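Local coordinates for putative 4-Hydroxy-2-oxoglutarate aldolase / 2-dehydro-3-deoxyphosphogluconate aldolase (Yersinia enterocolitica, PDB 3LM7), which is a putative aldolase of the KDGP aldolase family, probably with a TIM-barrel fold, and of no established function, at residues A62-D65 and N66-S69; G194-L198 and D199-Q203; G230-P234 and E235-T239; V40-S44 and K45-D49. One frame throughout, in Å; residues are numbered along the deposited sequence.

Contact 1: A62-D65 and N66-S69; sequences ALID and NALS
Ile64 places CG1 between its own backbone N and carbonyl carbon (chi1 61°), and an extended second torsion (chi2 179°) then carries CD1 forward to the backbone of Ala67. The contact is the type I' beta turn Ile64 to Ala67. It lies in the beta-alpha-beta unit of strand 38-43, helix 50-63 and strand 68-71, a unit of the TIM-barrel fold. The helix has just ended: Ile64 is the first residue to leave helical geometry. Ala67 N closes the turn with a hydrogen bond to Ile64 O, 3.0 Å long, with an N-H...O angle of 152°. Asp65 and Asn66 form the corners, both with positive phi. Their polar ends look elsewhere. Asp65 OD2 bonds to Tyr31 OH, and Asn66 ND2 bonds to the backbone oxygens of Lys5 and Gln91, which satisfy the ND2 end of this buried side chain. Ala67 is also the centre of an inverse gamma turn, with a weak bond of 2.7 Å from Leu68 N to Asn66 O. The Ala67 methyl sits 3.3 Å from Ile64 O, on the carbonyl that closes the turn. On the strand side, Ile64 CD1 lies against the Ala67 carbonyl, 3.3 Å from Ala67 O.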
# COMPACT_ATOMS: atom_id res chain seq x y z
N ALA A 62 -12.99 -1.81 -24.49
CA ALA A 62 -12.08 -1.98 -25.60
C ALA A 62 -11.43 -0.66 -25.96
O ALA A 62 -10.28 -0.63 -26.35
CB ALA A 62 -12.87 -2.53 -26.81
N LEU A 63 -12.14 0.46 -25.79
CA LEU A 63 -11.55 1.76 -26.15
C LEU A 63 -10.49 2.21 -25.14
O LEU A 63 -9.59 3.01 -25.46
CB LEU A 63 -12.64 2.85 -26.16
CG LEU A 63 -13.71 2.56 -27.19
CD1 LEU A 63 -14.86 3.57 -27.05
CD2 LEU A 63 -13.00 2.73 -28.56
N ILE A 64 -10.62 1.70 -23.90
CA ILE A 64 -9.88 2.29 -22.79
C ILE A 64 -9.10 1.27 -21.99
O ILE A 64 -8.89 1.47 -20.78
CB ILE A 64 -10.83 3.13 -21.87
CG1 ILE A 64 -11.95 2.27 -21.26
CG2 ILE A 64 -11.47 4.32 -22.63
CD1 ILE A 64 -12.88 3.06 -20.33
N ASP A 65 -8.68 0.17 -22.63
CA ASP A 65 -7.83 -0.85 -22.01
C ASP A 65 -8.45 -1.37 -20.68
O ASP A 65 -7.70 -1.66 -19.77
CB ASP A 65 -6.41 -0.29 -21.66
CG ASP A 65 -5.71 0.33 -22.87
OD1 ASP A 65 -6.10 -0.00 -23.99
OD2 ASP A 65 -4.80 1.18 -22.68
N ASN A 66 -9.77 -1.51 -20.65
CA ASN A 66 -10.52 -2.03 -19.47
C ASN A 66 -10.62 -1.10 -18.25
O ASN A 66 -10.98 -1.55 -17.15
CB ASN A 66 -10.01 -3.38 -19.01
CG ASN A 66 -11.13 -4.21 -18.38
OD1 ASN A 66 -12.31 -4.08 -18.79
ND2 ASN A 66 -10.79 -4.98 -17.34
N ALA A 67 -10.33 0.18 -18.47
CA ALA A 67 -10.31 1.14 -17.35
C ALA A 67 -11.74 1.61 -17.11
O ALA A 67 -12.02 2.80 -17.13
CB ALA A 67 -9.35 2.26 -17.64
N LEU A 68 -12.61 0.63 -16.83
CA LEU A 68 -14.04 0.81 -16.75
C LEU A 68 -14.45 0.63 -15.28
O LEU A 68 -13.96 -0.27 -14.60
CB LEU A 68 -14.69 -0.30 -17.61
CG LEU A 68 -16.22 -0.47 -17.48
CD1 LEU A 68 -17.00 0.69 -17.95
CD2 LEU A 68 -16.66 -1.74 -18.29
N SER A 69 -15.36 1.50 -14.81
CA SER A 69 -15.99 1.38 -13.49
C SER A 69 -17.47 1.15 -13.75
O SER A 69 -18.17 2.05 -14.30
CB SER A 69 -15.83 2.72 -12.75
OG SER A 69 -16.50 2.64 -11.51

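Contact 2: G194-L198 and D199-Q203; sequences GGIDL and DNFEQ
Gly195 gives its carbonyl oxygen to the side chain of Asn200. Asn200 ND2 reaches Gly195 O at 3.1 Å with a nearly straight N-H (170°), and the acceptor lies close to the amide plane. Ile196 packs next. Its CG2 meets the edge of the Phe201 ring, 3.9 Å from Phe201 CD1 and in the ring plane. Asp197 N then takes up the other end of the same amide, with a bond of 2.8 Å to Asn200 OD1. The amide is thus held through both its oxygen and its nitrogen, which should fix its rotation. This loop leads from strand 189-192 of the TIM barrel into helix 201-211. With CG between backbone N and carbonyl carbon (chi1 61°), the Asp197 carboxylate reaches forward over the backbone N-H groups of Asp199 and Asn200. Asp199 N meets Asp197 OD1 from above the carboxylate plane at 2.9 Å, forming an Asx turn just before the helix. Asn200 N approaches Asp197 OD1 almost end-on at 3.0 Å. Asp197 O receives a weak bond from Phe201 N, 3.1 Å away. At Leu198 the side chain leans on Leu240 of helix 234-247. A water accepts from Glu202 N and donates to Leu198 O at 2.9 Å.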
# COMPACT_ATOMS: atom_id res chain seq x y z
N GLY A 194 -18.84 12.67 -3.67
CA GLY A 194 -19.97 13.55 -3.41
C GLY A 194 -19.52 14.97 -3.17
O GLY A 194 -18.92 15.27 -2.15
N GLY A 195 -19.77 15.83 -4.14
CA GLY A 195 -19.46 17.27 -3.97
C GLY A 195 -18.00 17.64 -4.19
O GLY A 195 -17.57 18.73 -3.77
N ILE A 196 -17.22 16.77 -4.84
CA ILE A 196 -15.79 17.04 -5.07
C ILE A 196 -15.76 17.91 -6.32
O ILE A 196 -16.50 17.68 -7.28
CB ILE A 196 -14.96 15.75 -5.26
CG1 ILE A 196 -14.95 14.93 -3.88
CG2 ILE A 196 -13.56 16.09 -5.71
CD1 ILE A 196 -14.09 13.60 -3.94
N ASP A 197 -14.97 18.97 -6.28
CA ASP A 197 -14.83 19.81 -7.46
C ASP A 197 -13.36 20.14 -7.63
O ASP A 197 -12.55 19.66 -6.87
CB ASP A 197 -15.75 21.07 -7.41
CG ASP A 197 -15.44 21.97 -6.23
OD1 ASP A 197 -14.30 22.00 -5.77
OD2 ASP A 197 -16.39 22.60 -5.76
N LEU A 198 -13.02 21.01 -8.60
CA LEU A 198 -11.59 21.26 -8.83
C LEU A 198 -10.94 22.05 -7.71
O LEU A 198 -9.71 22.03 -7.60
CB LEU A 198 -11.42 22.04 -10.18
CG LEU A 198 -11.91 21.28 -11.41
CD1 LEU A 198 -11.80 22.15 -12.68
CD2 LEU A 198 -11.10 19.95 -11.59
N ASP A 199 -11.75 22.74 -6.91
CA ASP A 199 -11.20 23.59 -5.82
C ASP A 199 -11.02 22.87 -4.48
O ASP A 199 -10.21 23.29 -3.64
CB ASP A 199 -12.08 24.83 -5.64
CG ASP A 199 -11.99 25.77 -6.83
OD1 ASP A 199 -10.89 25.87 -7.50
OD2 ASP A 199 -13.02 26.42 -7.09
N ASN A 200 -11.75 21.78 -4.26
CA ASN A 200 -11.58 21.04 -2.98
C ASN A 200 -10.89 19.67 -3.18
O ASN A 200 -10.62 18.98 -2.23
CB ASN A 200 -12.89 20.90 -2.19
CG ASN A 200 -13.94 20.12 -2.95
OD1 ASN A 200 -13.64 19.31 -3.83
ND2 ASN A 200 -15.20 20.38 -2.62
N PHE A 201 -10.60 19.33 -4.44
CA PHE A 201 -10.05 18.03 -4.78
C PHE A 201 -8.73 17.85 -4.10
O PHE A 201 -8.51 16.83 -3.48
CB PHE A 201 -9.87 17.91 -6.29
CG PHE A 201 -9.18 16.63 -6.74
CD1 PHE A 201 -9.92 15.46 -6.87
CD2 PHE A 201 -7.80 16.63 -7.04
CE1 PHE A 201 -9.27 14.24 -7.32
CE2 PHE A 201 -7.14 15.46 -7.49
CZ PHE A 201 -7.88 14.26 -7.64
N GLU A 202 -7.79 18.81 -4.25
CA GLU A 202 -6.49 18.60 -3.62
C GLU A 202 -6.60 18.34 -2.10
O GLU A 202 -6.01 17.39 -1.60
CB GLU A 202 -5.56 19.82 -3.85
CG GLU A 202 -4.23 19.65 -3.13
CD GLU A 202 -3.24 20.73 -3.55
OE1 GLU A 202 -3.50 21.47 -4.52
OE2 GLU A 202 -2.21 20.80 -2.92
N GLN A 203 -7.39 19.15 -1.40
CA GLN A 203 -7.44 19.00 0.03
C GLN A 203 -8.07 17.62 0.40
O GLN A 203 -7.57 16.93 1.24
CB GLN A 203 -8.25 20.14 0.64
CG GLN A 203 -8.33 20.01 2.18
CD GLN A 203 -9.20 21.12 2.79
OE1 GLN A 203 -9.63 22.03 2.09
NE2 GLN A 203 -9.53 20.99 4.08
O HOH W 1 -8.07 21.38 -5.34

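Contact 3: G230-P234 and E235-T239; sequences GNTRP and EDVKT
Glu235 lies across the residues before it. Its CG sits between backbone N and carbonyl carbon (chi1 62°) and its chain bends at chi2 (-82°). Together these fold the carboxylate back over the start of the helix. There Glu235 OE2 touches the aliphatic part of Arg233, 3.7 Å from Arg233 CD, and OE1 lies beside the Pro234 ring. Asp236 carries the main polar contact. Its side chain runs alongside that of Arg233, the two pointing the same way. Arg233 NH1 donates to Asp236 OD2 at 2.9 Å in a salt bridge. The oxygen sits at the edge of the guanidinium, in its plane, and is met nearly along its C-O axis. The carboxylate itself is turned 60° from the guanidinium, so the bridge is single, NH1 to OD2, and not a coplanar bidentate pair. Asp236 N also makes a weak bond to Arg233 O.

At Val237 the first full helical bond forms, from Val237 N to Arg233 O at 3.2 Å. Val237 CG2 meets Thr232 CG2 at 3.8 Å. Thr232 OG1 is turned to Leu20 O. Lys238 N continues the pattern with Pro234 O, 3.0 Å away, and Lys238 NZ pairs with Asp242. Arg233 is the N-cap residue, and Pro234 opens helix 234-247 on the outside of the barrel, against helix 24-33. Two acidic residues in the first turn would suit the positive end of the helix dipole. The arginine, with a further weak bond to Ser223 O, probably offsets the charge of Asp236, and less directly that of Glu235.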
# COMPACT_ATOMS: atom_id res chain seq x y z
N GLY A 230 -23.69 16.45 -21.43
CA GLY A 230 -23.52 15.30 -20.52
C GLY A 230 -22.08 14.78 -20.46
O GLY A 230 -21.80 13.77 -19.83
N ASN A 231 -21.16 15.46 -21.11
CA ASN A 231 -19.79 14.95 -21.20
C ASN A 231 -18.87 15.54 -20.14
O ASN A 231 -18.84 16.77 -19.89
CB ASN A 231 -19.16 15.23 -22.58
CG ASN A 231 -19.76 14.38 -23.72
OD1 ASN A 231 -20.46 13.37 -23.53
ND2 ASN A 231 -19.38 14.75 -24.91
N THR A 232 -18.09 14.66 -19.53
CA THR A 232 -17.03 15.12 -18.63
C THR A 232 -15.99 15.91 -19.40
O THR A 232 -15.52 15.43 -20.46
CB THR A 232 -16.37 13.90 -17.87
OG1 THR A 232 -17.36 13.33 -16.99
CG2 THR A 232 -15.16 14.32 -17.10
N ARG A 233 -15.61 17.08 -18.89
CA ARG A 233 -14.67 17.96 -19.59
C ARG A 233 -13.27 17.39 -19.56
O ARG A 233 -12.69 17.30 -18.48
CB ARG A 233 -14.66 19.35 -18.97
CG ARG A 233 -15.97 20.14 -19.20
CD ARG A 233 -15.87 21.57 -18.54
NE ARG A 233 -17.22 22.04 -18.24
CZ ARG A 233 -17.82 21.97 -17.06
NH1 ARG A 233 -17.19 21.50 -16.02
NH2 ARG A 233 -19.08 22.42 -16.94
N PRO A 234 -12.71 17.02 -20.73
CA PRO A 234 -11.34 16.48 -20.70
C PRO A 234 -10.35 17.47 -20.14
O PRO A 234 -9.39 17.04 -19.50
CB PRO A 234 -11.05 16.07 -22.16
CG PRO A 234 -12.45 15.87 -22.73
CD PRO A 234 -13.33 16.86 -22.06
N GLU A 235 -10.58 18.78 -20.28
CA GLU A 235 -9.61 19.71 -19.67
C GLU A 235 -9.69 19.74 -18.09
O GLU A 235 -8.67 20.01 -17.39
CB GLU A 235 -9.76 21.12 -20.25
CG GLU A 235 -11.14 21.82 -20.01
CD GLU A 235 -12.28 21.43 -21.01
OE1 GLU A 235 -12.25 20.33 -21.67
OE2 GLU A 235 -13.28 22.22 -21.07
N ASP A 236 -10.88 19.44 -17.56
CA ASP A 236 -11.05 19.30 -16.10
C ASP A 236 -10.32 18.02 -15.60
O ASP A 236 -9.80 17.97 -14.50
CB ASP A 236 -12.54 19.27 -15.71
CG ASP A 236 -13.23 20.65 -15.83
OD1 ASP A 236 -12.57 21.62 -16.27
OD2 ASP A 236 -14.43 20.73 -15.53
N VAL A 237 -10.30 16.99 -16.42
CA VAL A 237 -9.59 15.78 -16.07
C VAL A 237 -8.09 16.09 -16.07
O VAL A 237 -7.33 15.65 -15.19
CB VAL A 237 -9.98 14.63 -17.06
CG1 VAL A 237 -9.07 13.44 -16.94
CG2 VAL A 237 -11.41 14.22 -16.83
N LYS A 238 -7.62 16.82 -17.07
CA LYS A 238 -6.17 17.22 -17.03
C LYS A 238 -5.81 18.03 -15.76
O LYS A 238 -4.72 17.83 -15.18
CB LYS A 238 -5.80 17.96 -18.32
CG LYS A 238 -4.34 17.93 -18.62
CD LYS A 238 -3.71 19.16 -18.16
CE LYS A 238 -2.27 19.25 -18.71
NZ LYS A 238 -1.73 20.55 -18.16
N THR A 239 -6.68 18.96 -15.34
CA THR A 239 -6.43 19.80 -14.17
C THR A 239 -6.34 18.86 -12.92
O THR A 239 -5.48 19.03 -12.03
CB THR A 239 -7.60 20.82 -13.95
OG1 THR A 239 -7.64 21.72 -15.07
CG2 THR A 239 -7.44 21.63 -12.69

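Contact 4: V40-S44 and K45-D49; sequences VGVLS and KNYPD
The backbone leaves strand 38-43 in extended form at Leu43 and curls at once into a short 3-10 turn through Ser44, Lys45 and Asn46. This is the strand-to-helix loop of a TIM-barrel beta-alpha unit, leading into helix 50-63. Two i to i+3 bonds hold it. Asn46 N donates to Leu43 O at 3.2 Å, and Tyr47 N donates to Ser44 O at 3.1 Å. Tyr47 sets CG beside its own backbone N (chi1 -60°), which swings the ring back along the strand. One edge of the ring runs past Ser44 O, Leu43 O and Val42. Tyr47 CE2 is 3.3 Å from Leu43 O, and Tyr47 OH, hydrogen-bonded to Asp56, lies 3.4 Å from Val42 CG1. Asn46 ND2 passes across the Leu43 side chain, 3.9 Å from Leu43 CB. Ser44 OG turns away to Gly71 O and Gln79, and Lys45 NZ to Asp76. At the end of the loop, Asp49 is the N-cap of helix 50-63, and its side chain caps a backbone N just beyond it. A water bridges the turn to the strand, accepting from Asn46 ND2 at 2.9 Å and from Leu43 N at 2.8 Å.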
# COMPACT_ATOMS: atom_id res chain seq x y z
N VAL A 40 -13.34 5.05 -15.92
CA VAL A 40 -14.42 5.72 -16.56
C VAL A 40 -15.71 5.06 -16.22
O VAL A 40 -15.87 3.83 -16.50
CB VAL A 40 -14.15 5.61 -18.11
CG1 VAL A 40 -15.32 6.13 -18.87
CG2 VAL A 40 -12.87 6.36 -18.44
N GLY A 41 -16.62 5.79 -15.56
CA GLY A 41 -17.90 5.22 -15.08
C GLY A 41 -18.94 5.10 -16.16
O GLY A 41 -19.18 6.05 -16.91
N VAL A 42 -19.55 3.92 -16.28
CA VAL A 42 -20.70 3.72 -17.17
C VAL A 42 -21.79 3.10 -16.31
O VAL A 42 -21.52 2.20 -15.53
CB VAL A 42 -20.34 2.77 -18.33
CG1 VAL A 42 -21.58 2.56 -19.32
CG2 VAL A 42 -19.09 3.39 -19.09
N LEU A 43 -23.04 3.57 -16.45
CA LEU A 43 -24.05 3.21 -15.41
C LEU A 43 -24.97 2.13 -15.84
O LEU A 43 -25.47 2.19 -16.95
CB LEU A 43 -24.83 4.44 -14.98
CG LEU A 43 -24.06 5.73 -14.70
CD1 LEU A 43 -25.12 6.81 -14.35
CD2 LEU A 43 -23.05 5.53 -13.58
N SER A 44 -25.19 1.14 -14.98
CA SER A 44 -26.14 0.05 -15.28
C SER A 44 -27.56 0.56 -15.59
O SER A 44 -28.27 -0.03 -16.40
CB SER A 44 -26.21 -0.99 -14.12
OG SER A 44 -26.55 -0.27 -12.97
N LYS A 45 -27.95 1.66 -14.93
CA LYS A 45 -29.31 2.21 -15.01
C LYS A 45 -29.62 2.72 -16.42
O LYS A 45 -30.77 2.88 -16.80
CB LYS A 45 -29.39 3.36 -14.01
CG LYS A 45 -30.72 3.55 -13.42
CD LYS A 45 -30.79 4.93 -12.80
CE LYS A 45 -29.98 5.03 -11.51
NZ LYS A 45 -30.82 5.80 -10.55
N ASN A 46 -28.58 2.94 -17.21
CA ASN A 46 -28.73 3.43 -18.57
C ASN A 46 -29.10 2.34 -19.58
O ASN A 46 -29.12 2.61 -20.79
CB ASN A 46 -27.46 4.22 -18.98
CG ASN A 46 -27.46 5.58 -18.36
OD1 ASN A 46 -28.55 6.08 -18.04
ND2 ASN A 46 -26.30 6.20 -18.18
N TYR A 47 -29.36 1.12 -19.12
CA TYR A 47 -29.59 -0.03 -20.04
C TYR A 47 -30.80 -0.80 -19.59
O TYR A 47 -31.10 -0.82 -18.39
CB TYR A 47 -28.38 -1.01 -20.06
CG TYR A 47 -27.14 -0.33 -20.53
CD1 TYR A 47 -26.85 -0.22 -21.91
CD2 TYR A 47 -26.28 0.28 -19.61
CE1 TYR A 47 -25.71 0.49 -22.34
CE2 TYR A 47 -25.15 0.97 -20.03
CZ TYR A 47 -24.86 1.09 -21.39
OH TYR A 47 -23.72 1.79 -21.78
N PRO A 48 -31.54 -1.40 -20.56
CA PRO A 48 -32.80 -2.07 -20.20
C PRO A 48 -32.61 -3.45 -19.61
O PRO A 48 -33.48 -3.92 -18.91
CB PRO A 48 -33.53 -2.17 -21.56
CG PRO A 48 -32.48 -2.12 -22.57
CD PRO A 48 -31.49 -1.10 -22.00
N ASP A 49 -31.49 -4.10 -19.91
CA ASP A 49 -31.22 -5.41 -19.33
C ASP A 49 -29.72 -5.66 -19.20
O ASP A 49 -28.90 -4.91 -19.74
CB ASP A 49 -31.82 -6.53 -20.24
CG ASP A 49 -31.47 -6.35 -21.70
OD1 ASP A 49 -30.30 -6.23 -22.10
OD2 ASP A 49 -32.40 -6.34 -22.54
O HOH W 2 -23.56 5.40 -18.53

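Contacts 4 and 1 sit at the two ends of helix 50-63, before and after it in the chain. They touch through neighbouring strands: Ala67 O lies 2.9 Å from Val40 N, and Ile64 and Leu68 pack on Val40 and Val42. Contact 1 is mostly buried and held by backbone and apolar groups. Contact 4 is more open, with a tyrosine and a water. Like contact 4, contacts 2 and 3 lead into outer helices and are partly buried. Contact 2 relies on neutral amide and backbone bonds with one carboxylate; contact 3 adds a salt bridge to the first backbone bonds of its helix. They meet where Leu198 CD1 lies 3.7 Å from Asp236 OD1. The centres of contacts 2 and 4 are about 25 Å apart.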